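Side-chain contacts in multiheme cytochrome cf (Carboxydothermus ferrireducens DSM 11255, PDB 6QVM), which probably passes electrons through a chain of eleven c-type hemes to insoluble Fe(III) outside the cell, while held in the S-layer through a binding domain: residues S118-V123 and L136-K141; S181-G186 and Y190-A195; L257-S260 and Q266-D269; Y292-D295 and Q300-A303. All coordinates share one frame; numbering follows the deposited sequence.

Contact 1 (S118-V123 and L136-K141); sequences SAFGKV and LMVALK
Phe120 lays its ring against Val138 and Ala139 where the loop between helix 102-113 and helix 129-139 folds back on the last turn of the second helix. The small, heme-free helical bundle around it is consistent with the S-layer binding part of the protein. The main interaction is a CH-pi contact. Methyl CG1 of Val138 stands over one face of the Phe120 ring, 3.7 Å from its centroid and 15° off the ring normal. That methyl gets there because it lies anti to the backbone N (chi1 179°), with CG2 beside that N instead. Ala139 takes a different side of the same ring: its CB sits in the ring plane, 4.0 Å from Phe120 CE2, so the aromatic group meets one residue by its face and the next by its edge. The remaining apolar contact is looser, Ala119 CB standing 4.3 Å from Val138 CG1. The same methyl also meets a polar atom, Ala119 O, at 3.6 Å, but only by van der Waals contact. Backbone bonds shape both partners. Gly121 N reaches Ser118 O and closes the turn that carries Phe120, while helix 129-139 ends in a Schellman motif at Lys141, whose phi is positive. Beyond the two segments, Val106 and Ala110 of helix 102-113 and Phe135 also touch the Phe120 ring, and Tyr213 OH bonds to Ala139 O. In the Schellman motif Lys141 N binds Val138 O at 2.8 Å, the carbonyl of the same residue whose methyl meets the ring.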
loop_
_atom_site.group_PDB
_atom_site.type_symbol
_atom_site.label_atom_id
_atom_site.label_comp_id
_atom_site.label_asym_id
_atom_site.label_seq_id
_atom_site.Cartn_x
_atom_site.Cartn_y
_atom_site.Cartn_z
ATOM N N SER A 118 -12.701 13.062 30.187
ATOM C CA SER A 118 -12.871 12.739 31.598
ATOM C C SER A 118 -12.203 13.759 32.508
ATOM O O SER A 118 -12.644 13.942 33.651
ATOM C CB SER A 118 -12.312 11.348 31.893
ATOM O OG SER A 118 -10.919 11.300 31.637
ATOM N N ALA A 119 -11.156 14.434 32.025
ATOM C CA ALA A 119 -10.496 15.454 32.833
ATOM C C ALA A 119 -11.447 16.571 33.243
ATOM O O ALA A 119 -11.119 17.357 34.138
ATOM C CB ALA A 119 -9.302 16.036 32.077
ATOM N N PHE A 120 -12.622 16.649 32.618
ATOM C CA PHE A 120 -13.631 17.638 32.969
ATOM C C PHE A 120 -14.665 17.102 33.950
ATOM O O PHE A 120 -15.396 17.895 34.554
ATOM C CB PHE A 120 -14.322 18.151 31.701
ATOM C CG PHE A 120 -13.379 18.781 30.710
ATOM C CD1 PHE A 120 -12.607 17.996 29.864
ATOM C CD2 PHE A 120 -13.265 20.158 30.625
ATOM C CE1 PHE A 120 -11.735 18.576 28.957
ATOM C CE2 PHE A 120 -12.399 20.743 29.719
ATOM C CZ PHE A 120 -11.631 19.952 28.885
ATOM N N GLY A 121 -14.744 15.778 34.113
ATOM C CA GLY A 121 -15.570 15.181 35.142
ATOM C C GLY A 121 -16.975 14.856 34.674
ATOM O O GLY A 121 -17.330 14.967 33.496
ATOM N N LYS A 122 -17.794 14.441 35.641
ATOM C CA LYS A 122 -19.194 14.135 35.373
ATOM C C LYS A 122 -19.893 15.353 34.785
ATOM O O LYS A 122 -19.538 16.501 35.073
ATOM C CB LYS A 122 -19.896 13.688 36.658
ATOM C CG LYS A 122 -21.023 12.692 36.449
ATOM C CD LYS A 122 -20.546 11.262 36.629
ATOM N N VAL A 123 -20.895 15.094 33.952
ATOM C CA VAL A 123 -21.458 16.109 33.067
ATOM C C VAL A 123 -22.945 15.838 32.890
ATOM O O VAL A 123 -23.347 14.692 32.667
ATOM C CB VAL A 123 -20.725 16.105 31.707
ATOM C CG1 VAL A 123 -21.662 16.480 30.573
ATOM C CG2 VAL A 123 -19.508 17.028 31.745
ATOM N N LEU A 136 -13.541 25.926 31.332
ATOM C CA LEU A 136 -12.529 26.780 30.722
ATOM C C LEU A 136 -11.205 26.707 31.471
ATOM O O LEU A 136 -10.136 26.823 30.859
ATOM C CB LEU A 136 -13.025 28.223 30.670
ATOM C CG LEU A 136 -12.180 29.172 29.825
ATOM C CD1 LEU A 136 -12.105 28.687 28.387
ATOM C CD2 LEU A 136 -12.752 30.567 29.889
ATOM N N MET A 137 -11.255 26.508 32.787
ATOM C CA MET A 137 -10.025 26.378 33.557
ATOM C C MET A 137 -9.316 25.069 33.233
ATOM O O MET A 137 -8.092 25.041 33.059
ATOM C CB MET A 137 -10.336 26.472 35.049
ATOM C CG MET A 137 -9.154 26.176 35.939
ATOM S SD MET A 137 -9.675 25.757 37.610
ATOM C CE MET A 137 -10.568 24.238 37.303
ATOM N N VAL A 138 -10.073 23.971 33.155
ATOM C CA VAL A 138 -9.506 22.685 32.751
ATOM C C VAL A 138 -8.879 22.800 31.368
ATOM O O VAL A 138 -7.697 22.498 31.169
ATOM C CB VAL A 138 -10.583 21.587 32.775
ATOM C CG1 VAL A 138 -9.994 20.263 32.328
ATOM C CG2 VAL A 138 -11.207 21.472 34.152
ATOM N N ALA A 139 -9.668 23.267 30.399
ATOM C CA ALA A 139 -9.216 23.281 29.013
ATOM C C ALA A 139 -7.999 24.180 28.831
ATOM O O ALA A 139 -7.089 23.850 28.063
ATOM C CB ALA A 139 -10.354 23.704 28.089
ATOM N N LEU A 140 -7.966 25.326 29.512
ATOM C CA LEU A 140 -6.783 26.178 29.449
ATOM C C LEU A 140 -5.681 25.709 30.388
ATOM O O LEU A 140 -4.641 26.371 30.466
ATOM C CB LEU A 140 -7.141 27.634 29.756
ATOM C CG LEU A 140 -7.982 28.357 28.702
ATOM C CD1 LEU A 140 -7.829 29.864 28.835
ATOM C CD2 LEU A 140 -7.592 27.891 27.309
ATOM N N LYS A 141 -5.897 24.602 31.098
ATOM C CA LYS A 141 -4.923 24.022 32.022
ATOM C C LYS A 141 -4.338 25.100 32.936
ATOM O O LYS A 141 -3.125 25.292 33.041
ATOM C CB LYS A 141 -3.826 23.280 31.258
ATOM C CG LYS A 141 -4.332 22.127 30.406
ATOM C CD LYS A 141 -3.191 21.401 29.721
ATOM C CE LYS A 141 -2.314 22.357 28.936
ATOM N NZ LYS A 141 -1.496 21.644 27.917
#

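Contact 2 (S181-G186 and Y190-A195); sequences SARKAG and YLDPTA
The guanidinium of Arg183 and the ring of Tyr190 lie with their planes 26° apart. Over one face of the guanidinium is Tyr190 CD1, and at its edge, near the plane, sits the carboxylate of Asp192. NH2 overhangs the root of the tyrosine side chain, 3.5 Å from Tyr190 CB, and approaches the ring itself obliquely, as does Ala185 CB, which comes within 3.7 Å of Tyr190 CE1. Carboxylate and guanidinium are nearly coplanar, and a salt bridge joins Arg183 NH2 to Asp192 OD1 at 3.1 Å; its hydrogen bond is weak, bent to 128° at the proton. The other oxygen, OD2, lies alongside the aliphatic CG and CD of the arginine. A first torsion of 37° sets CG between the backbone N and the carbonyl carbon, and a bend at chi3 turns the guanidinium back over the tyrosine. Beneath these groups is a short beta hairpin of strands 183-185 and 188-190, in which Arg183 and Tyr190 form an antiparallel hydrogen-bonded pair with both side chains on one face. Arg183 N donates to Tyr190 O at 3.0 Å, and Tyr190 N returns a bond to Arg183 O at 2.9 Å. Were Asp192 an alanine, the guanidinium would probably lose its anionic mate here and be freer to swing off the tyrosine. Asp192 also opens a type I turn that runs to Ala195. The carboxylate of Asp159 receives the backbone N-H groups of both Leu191 and Asp192, while the Leu191 side chain packs on Leu171 and Val175 of helix 165-176.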
loop_
_atom_site.group_PDB
_atom_site.type_symbol
_atom_site.label_atom_id
_atom_site.label_comp_id
_atom_site.label_asym_id
_atom_site.label_seq_id
_atom_site.Cartn_x
_atom_site.Cartn_y
_atom_site.Cartn_z
ATOM N N SER A 181 -17.968 37.994 31.788
ATOM C CA SER A 181 -18.172 39.344 32.277
ATOM C C SER A 181 -18.974 39.330 33.569
ATOM O O SER A 181 -19.648 38.351 33.903
ATOM C CB SER A 181 -18.891 40.210 31.234
ATOM O OG SER A 181 -20.171 39.682 30.932
ATOM N N ALA A 182 -18.876 40.435 34.297
ATOM C CA ALA A 182 -19.761 40.730 35.412
ATOM C C ALA A 182 -20.697 41.865 35.016
ATOM O O ALA A 182 -20.536 42.488 33.964
ATOM C CB ALA A 182 -18.960 41.100 36.664
ATOM N N ARG A 183 -21.681 42.137 35.867
ATOM C CA ARG A 183 -22.577 43.264 35.658
ATOM C C ARG A 183 -22.590 44.146 36.893
ATOM O O ARG A 183 -22.556 43.655 38.026
ATOM C CB ARG A 183 -24.000 42.817 35.317
ATOM C CG ARG A 183 -24.457 41.591 36.033
ATOM C CD ARG A 183 -25.903 41.218 35.616
ATOM N NE ARG A 183 -26.848 42.104 36.275
ATOM C CZ ARG A 183 -27.443 41.822 37.435
ATOM N NH1 ARG A 183 -28.266 42.713 37.972
ATOM N NH2 ARG A 183 -27.155 40.696 38.106
ATOM N N LYS A 184 -22.623 45.450 36.660
ATOM C CA LYS A 184 -22.782 46.404 37.737
ATOM C C LYS A 184 -24.259 46.649 37.999
ATOM O O LYS A 184 -25.055 46.806 37.066
ATOM C CB LYS A 184 -22.086 47.718 37.389
ATOM N N ALA A 185 -24.623 46.641 39.277
ATOM C CA ALA A 185 -25.938 47.084 39.733
ATOM C C ALA A 185 -25.695 47.921 40.978
ATOM O O ALA A 185 -25.365 47.372 42.035
ATOM C CB ALA A 185 -26.874 45.910 40.030
ATOM N N GLY A 186 -25.819 49.238 40.845
ATOM C CA GLY A 186 -25.495 50.112 41.960
ATOM C C GLY A 186 -24.008 50.063 42.258
ATOM O O GLY A 186 -23.168 50.254 41.371
ATOM N N TYR A 190 -21.997 41.591 39.924
ATOM C CA TYR A 190 -22.661 40.294 39.978
ATOM C C TYR A 190 -22.131 39.374 38.885
ATOM O O TYR A 190 -22.068 39.764 37.716
ATOM C CB TYR A 190 -24.176 40.461 39.847
ATOM C CG TYR A 190 -24.779 41.195 41.019
ATOM C CD1 TYR A 190 -24.818 42.584 41.049
ATOM C CD2 TYR A 190 -25.295 40.502 42.103
ATOM C CE1 TYR A 190 -25.357 43.258 42.122
ATOM C CE2 TYR A 190 -25.838 41.167 43.182
ATOM C CZ TYR A 190 -25.866 42.546 43.189
ATOM O OH TYR A 190 -26.410 43.215 44.266
ATOM N N LEU A 191 -21.763 38.152 39.271
ATOM C CA LEU A 191 -21.286 37.136 38.346
ATOM C C LEU A 191 -22.406 36.303 37.737
ATOM O O LEU A 191 -22.204 35.715 36.667
ATOM C CB LEU A 191 -20.306 36.198 39.062
ATOM C CG LEU A 191 -19.094 36.873 39.724
ATOM C CD1 LEU A 191 -18.473 35.932 40.732
ATOM C CD2 LEU A 191 -18.074 37.302 38.681
ATOM N N ASP A 192 -23.567 36.241 38.384
ATOM C CA ASP A 192 -24.692 35.433 37.927
ATOM C C ASP A 192 -24.261 33.981 37.698
ATOM O O ASP A 192 -24.420 33.448 36.597
ATOM C CB ASP A 192 -25.292 36.020 36.658
ATOM C CG ASP A 192 -25.734 37.452 36.837
ATOM O OD1 ASP A 192 -26.626 37.709 37.672
ATOM O OD2 ASP A 192 -25.155 38.328 36.168
ATOM N N PRO A 193 -23.744 33.308 38.732
ATOM C CA PRO A 193 -23.079 32.014 38.511
ATOM C C PRO A 193 -24.013 30.910 38.070
ATOM O O PRO A 193 -23.552 29.956 37.434
ATOM C CB PRO A 193 -22.461 31.694 39.883
ATOM C CG PRO A 193 -22.540 32.981 40.663
ATOM C CD PRO A 193 -23.760 33.672 40.155
ATOM N N THR A 194 -25.306 31.005 38.374
ATOM C CA THR A 194 -26.249 29.951 38.035
ATOM C C THR A 194 -27.050 30.260 36.780
ATOM O O THR A 194 -27.873 29.436 36.372
ATOM C CB THR A 194 -27.198 29.690 39.207
ATOM O OG1 THR A 194 -28.041 30.833 39.409
ATOM C CG2 THR A 194 -26.407 29.398 40.487
ATOM N N ALA A 195 -26.823 31.416 36.159
ATOM C CA ALA A 195 -27.488 31.718 34.901
ATOM C C ALA A 195 -26.961 30.801 33.808
ATOM O O ALA A 195 -25.772 30.477 33.776
ATOM C CB ALA A 195 -27.265 33.182 34.514
#

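Contact 3 (L257-S260 and Q266-D269); sequences LLWS and QASD
Trp259 and Ala267 meet between two short 3-10 segments of the long loop that leads from strand 247-248 to strand 270-275. The indole lies flat against the backbone of the later segment: Gln266 C and Ala267 N both sit over one of its faces, the former 3.5 Å from Trp259 CZ3. Methyl CB of Ala267 adds a CH-pi contact, 4.0 Å from the centroid of the five-membered ring and 25° off its normal. The opposite face bears on Leu257 CB. Gln266 reaches back with a chain bent at chi2 (-66°), which brings NE2 to Trp259 O at 3.1 Å. That bond is nearly straight at the proton (166°). Gln266 N donates a hydrogen bond to Asp269 OD2 at 2.7 Å, on the anti side of the carboxylate, and this helps hold the turn beneath the indole. Putting a serine in place of Trp259 would probably open a gap between Ala267 and Leu257 and leave the peptide of Gln266 without its flat cover. NE2 stands well above the carbonyl plane, off any lone pair, and the stacking of peptide and methyl on the indole probably contributes much of the contact.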
loop_
_atom_site.group_PDB
_atom_site.type_symbol
_atom_site.label_atom_id
_atom_site.label_comp_id
_atom_site.label_asym_id
_atom_site.label_seq_id
_atom_site.Cartn_x
_atom_site.Cartn_y
_atom_site.Cartn_z
ATOM N N LEU A 257 5.486 -14.311 25.397
ATOM C CA LEU A 257 6.902 -14.514 25.131
ATOM C C LEU A 257 7.574 -15.394 26.174
ATOM O O LEU A 257 8.739 -15.760 25.992
ATOM C CB LEU A 257 7.617 -13.165 25.041
ATOM C CG LEU A 257 7.091 -12.314 23.887
ATOM C CD1 LEU A 257 7.832 -10.992 23.770
ATOM C CD2 LEU A 257 7.175 -13.115 22.597
ATOM N N LEU A 258 6.862 -15.740 27.248
ATOM C CA LEU A 258 7.364 -16.616 28.303
ATOM C C LEU A 258 8.710 -16.113 28.825
ATOM O O LEU A 258 9.728 -16.800 28.773
ATOM C CB LEU A 258 7.450 -18.061 27.803
ATOM C CG LEU A 258 6.155 -18.570 27.163
ATOM C CD1 LEU A 258 6.309 -19.998 26.674
ATOM C CD2 LEU A 258 4.988 -18.439 28.136
ATOM N N TRP A 259 8.689 -14.873 29.321
ATOM C CA TRP A 259 9.923 -14.182 29.693
ATOM C C TRP A 259 10.683 -14.901 30.799
ATOM O O TRP A 259 11.919 -14.851 30.830
ATOM C CB TRP A 259 9.608 -12.750 30.120
ATOM C CG TRP A 259 9.441 -11.806 28.970
ATOM C CD1 TRP A 259 8.278 -11.251 28.530
ATOM C CD2 TRP A 259 10.471 -11.323 28.100
ATOM N NE1 TRP A 259 8.519 -10.447 27.444
ATOM C CE2 TRP A 259 9.860 -10.471 27.161
ATOM C CE3 TRP A 259 11.852 -11.528 28.025
ATOM C CZ2 TRP A 259 10.583 -9.819 26.163
ATOM C CZ3 TRP A 259 12.568 -10.882 27.035
ATOM C CH2 TRP A 259 11.933 -10.033 26.120
ATOM N N SER A 260 9.974 -15.579 31.707
ATOM C CA SER A 260 10.658 -16.276 32.791
ATOM C C SER A 260 11.540 -17.407 32.284
ATOM O O SER A 260 12.398 -17.886 33.029
ATOM C CB SER A 260 9.650 -16.821 33.798
ATOM O OG SER A 260 8.773 -17.746 33.186
ATOM N N GLN A 266 15.295 -9.554 29.812
ATOM C CA GLN A 266 13.889 -9.413 30.154
ATOM C C GLN A 266 13.284 -8.296 29.314
ATOM O O GLN A 266 13.978 -7.612 28.557
ATOM C CB GLN A 266 13.702 -9.118 31.650
ATOM C CG GLN A 266 14.068 -10.282 32.546
ATOM C CD GLN A 266 13.140 -11.463 32.353
ATOM O OE1 GLN A 266 11.948 -11.392 32.662
ATOM N NE2 GLN A 266 13.677 -12.553 31.823
ATOM N N ALA A 267 11.971 -8.101 29.476
ATOM C CA ALA A 267 11.252 -7.167 28.615
ATOM C C ALA A 267 11.777 -5.748 28.775
ATOM O O ALA A 267 11.829 -4.983 27.805
ATOM C CB ALA A 267 9.754 -7.218 28.902
ATOM N N SER A 268 12.168 -5.376 29.993
ATOM C CA SER A 268 12.654 -4.025 30.249
ATOM C C SER A 268 14.051 -3.777 29.687
ATOM O O SER A 268 14.461 -2.616 29.583
ATOM C CB SER A 268 12.638 -3.734 31.752
ATOM O OG SER A 268 13.295 -4.761 32.469
ATOM N N ASP A 269 14.785 -4.826 29.315
ATOM C CA ASP A 269 16.027 -4.638 28.577
ATOM C C ASP A 269 15.783 -4.374 27.097
ATOM O O ASP A 269 16.717 -3.975 26.391
ATOM C CB ASP A 269 16.930 -5.864 28.728
ATOM C CG ASP A 269 17.103 -6.290 30.175
ATOM O OD1 ASP A 269 17.507 -5.448 31.011
ATOM O OD2 ASP A 269 16.812 -7.469 30.474
#

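Contact 4 (Y292-D295 and Q300-A303); sequences YAFD and QWVA
Phe294 points the edge of its ring at the face of Trp301 in a T-shaped pair on a beta hairpin, strand 292-295 against strand 300-303. The centroid of the phenyl ring is 5.3 Å from that of the indole six-membered ring, with the planes at 82°, and Phe294 CD2 comes 3.9 Å from Trp301 CE2. CG of the phenylalanine lies anti to its N while that of the tryptophan lies beside its own N, and these differing torsions let the phenyl edge meet the indole face. Tyr292 adds an aliphatic contact: its CB rests 3.8 Å from Trp301 CE3, while its ring edge faces Ala303 CA. On the face turned the other way, Ala293 CB and Val302 CG2 meet at 4.3 Å.

Backbone pairing sets this register. Ala293 and Val302 exchange two bonds, Val302 N to Ala293 O being 2.8 Å; Asp295 and Gln300 form the second hydrogen-bonded pair. Further out, Asp295 OD1 accepts from Glu298 N in the connecting turn, and Tyr292 OH bonds to Asp263 OD1. Phe294 pairs through its backbone with Leu280 of strand 279-284, which places the hairpin at the margin of the five-stranded antiparallel sheet. Phe282 of that strand also meets the indole, and Trp301 NE1 reaches Leu258 O. Between the strands Tyr292 CA makes a bent CA-H...O contact with Val302 O, 3.2 Å apart.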
loop_
_atom_site.group_PDB
_atom_site.type_symbol
_atom_site.label_atom_id
_atom_site.label_comp_id
_atom_site.label_asym_id
_atom_site.label_seq_id
_atom_site.Cartn_x
_atom_site.Cartn_y
_atom_site.Cartn_z
ATOM N N TYR A 292 19.123 -13.784 22.096
ATOM C CA TYR A 292 18.050 -14.721 21.787
ATOM C C TYR A 292 17.070 -14.121 20.788
ATOM O O TYR A 292 16.836 -12.910 20.767
ATOM C CB TYR A 292 17.264 -15.136 23.036
ATOM C CG TYR A 292 17.997 -16.028 24.007
ATOM C CD1 TYR A 292 18.878 -17.010 23.570
ATOM C CD2 TYR A 292 17.788 -15.894 25.372
ATOM C CE1 TYR A 292 19.537 -17.828 24.473
ATOM C CE2 TYR A 292 18.437 -16.703 26.279
ATOM C CZ TYR A 292 19.310 -17.670 25.828
ATOM O OH TYR A 292 19.958 -18.475 26.739
ATOM N N ALA A 293 16.499 -14.990 19.961
ATOM C CA ALA A 293 15.303 -14.696 19.193
ATOM C C ALA A 293 14.170 -15.571 19.715
ATOM O O ALA A 293 14.401 -16.559 20.415
ATOM C CB ALA A 293 15.531 -14.941 17.697
ATOM N N PHE A 294 12.938 -15.202 19.381
ATOM C CA PHE A 294 11.771 -15.990 19.755
ATOM C C PHE A 294 11.225 -16.667 18.508
ATOM O O PHE A 294 10.837 -15.991 17.549
ATOM C CB PHE A 294 10.695 -15.132 20.418
ATOM C CG PHE A 294 9.619 -15.934 21.093
ATOM C CD1 PHE A 294 8.464 -16.280 20.416
ATOM C CD2 PHE A 294 9.770 -16.348 22.405
ATOM C CE1 PHE A 294 7.474 -17.023 21.035
ATOM C CE2 PHE A 294 8.789 -17.097 23.029
ATOM C CZ PHE A 294 7.638 -17.435 22.343
ATOM N N ASP A 295 11.199 -17.996 18.523
ATOM C CA ASP A 295 10.656 -18.780 17.419
ATOM C C ASP A 295 9.162 -18.988 17.648
ATOM O O ASP A 295 8.768 -19.620 18.632
ATOM C CB ASP A 295 11.393 -20.114 17.309
ATOM C CG ASP A 295 10.982 -20.915 16.088
ATOM O OD1 ASP A 295 9.853 -21.453 16.077
ATOM O OD2 ASP A 295 11.788 -21.005 15.136
ATOM N N GLN A 300 9.543 -20.823 21.560
ATOM C CA GLN A 300 10.774 -20.969 22.326
ATOM C C GLN A 300 11.769 -19.852 22.050
ATOM O O GLN A 300 11.876 -19.353 20.925
ATOM C CB GLN A 300 11.445 -22.310 22.021
ATOM C CG GLN A 300 11.401 -23.294 23.175
ATOM C CD GLN A 300 11.494 -24.734 22.711
ATOM O OE1 GLN A 300 12.488 -25.147 22.116
ATOM N NE2 GLN A 300 10.440 -25.501 22.963
ATOM N N TRP A 301 12.513 -19.488 23.095
ATOM C CA TRP A 301 13.722 -18.693 22.942
ATOM C C TRP A 301 14.815 -19.559 22.329
ATOM O O TRP A 301 15.158 -20.614 22.873
ATOM C CB TRP A 301 14.178 -18.150 24.295
ATOM C CG TRP A 301 13.195 -17.254 24.956
ATOM C CD1 TRP A 301 12.341 -17.579 25.966
ATOM C CD2 TRP A 301 12.956 -15.877 24.654
ATOM N NE1 TRP A 301 11.586 -16.487 26.318
ATOM C CE2 TRP A 301 11.940 -15.429 25.521
ATOM C CE3 TRP A 301 13.502 -14.980 23.733
ATOM C CZ2 TRP A 301 11.460 -14.121 25.494
ATOM C CZ3 TRP A 301 13.024 -13.692 23.702
ATOM C CH2 TRP A 301 12.015 -13.269 24.578
ATOM N N VAL A 302 15.362 -19.114 21.201
ATOM C CA VAL A 302 16.475 -19.792 20.554
ATOM C C VAL A 302 17.643 -18.819 20.465
ATOM O O VAL A 302 17.482 -17.603 20.587
ATOM C CB VAL A 302 16.109 -20.337 19.156
ATOM C CG1 VAL A 302 14.939 -21.311 19.245
ATOM C CG2 VAL A 302 15.797 -19.201 18.192
ATOM N N ALA A 303 18.833 -19.374 20.249
ATOM C CA ALA A 303 20.041 -18.567 20.160
ATOM C C ALA A 303 20.111 -17.857 18.813
ATOM O O ALA A 303 19.783 -18.437 17.772
ATOM C CB ALA A 303 21.277 -19.440 20.360
#

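Overall arrangement
Contacts 1 and 2 belong to one outlying part of the chain, their centres 23 Å apart and nearest atoms about 9 Å apart; both involve the surroundings of helix 129-139, since Ala195 of contact 2 pairs with its Lys129. Contacts 3 and 4 form a second pair, with centres 12 Å apart, and they touch through the rings of Trp259 and Trp301, which meet at about 45° with Trp259 CZ3 3.5 Å from Trp301 CH2. The centres of contacts 2 and 4 are 71 Å apart, in keeping with an elongated chain. Contact 4 comes near a cofactor, with the Ala293 side chain about 8 Å from a heme c.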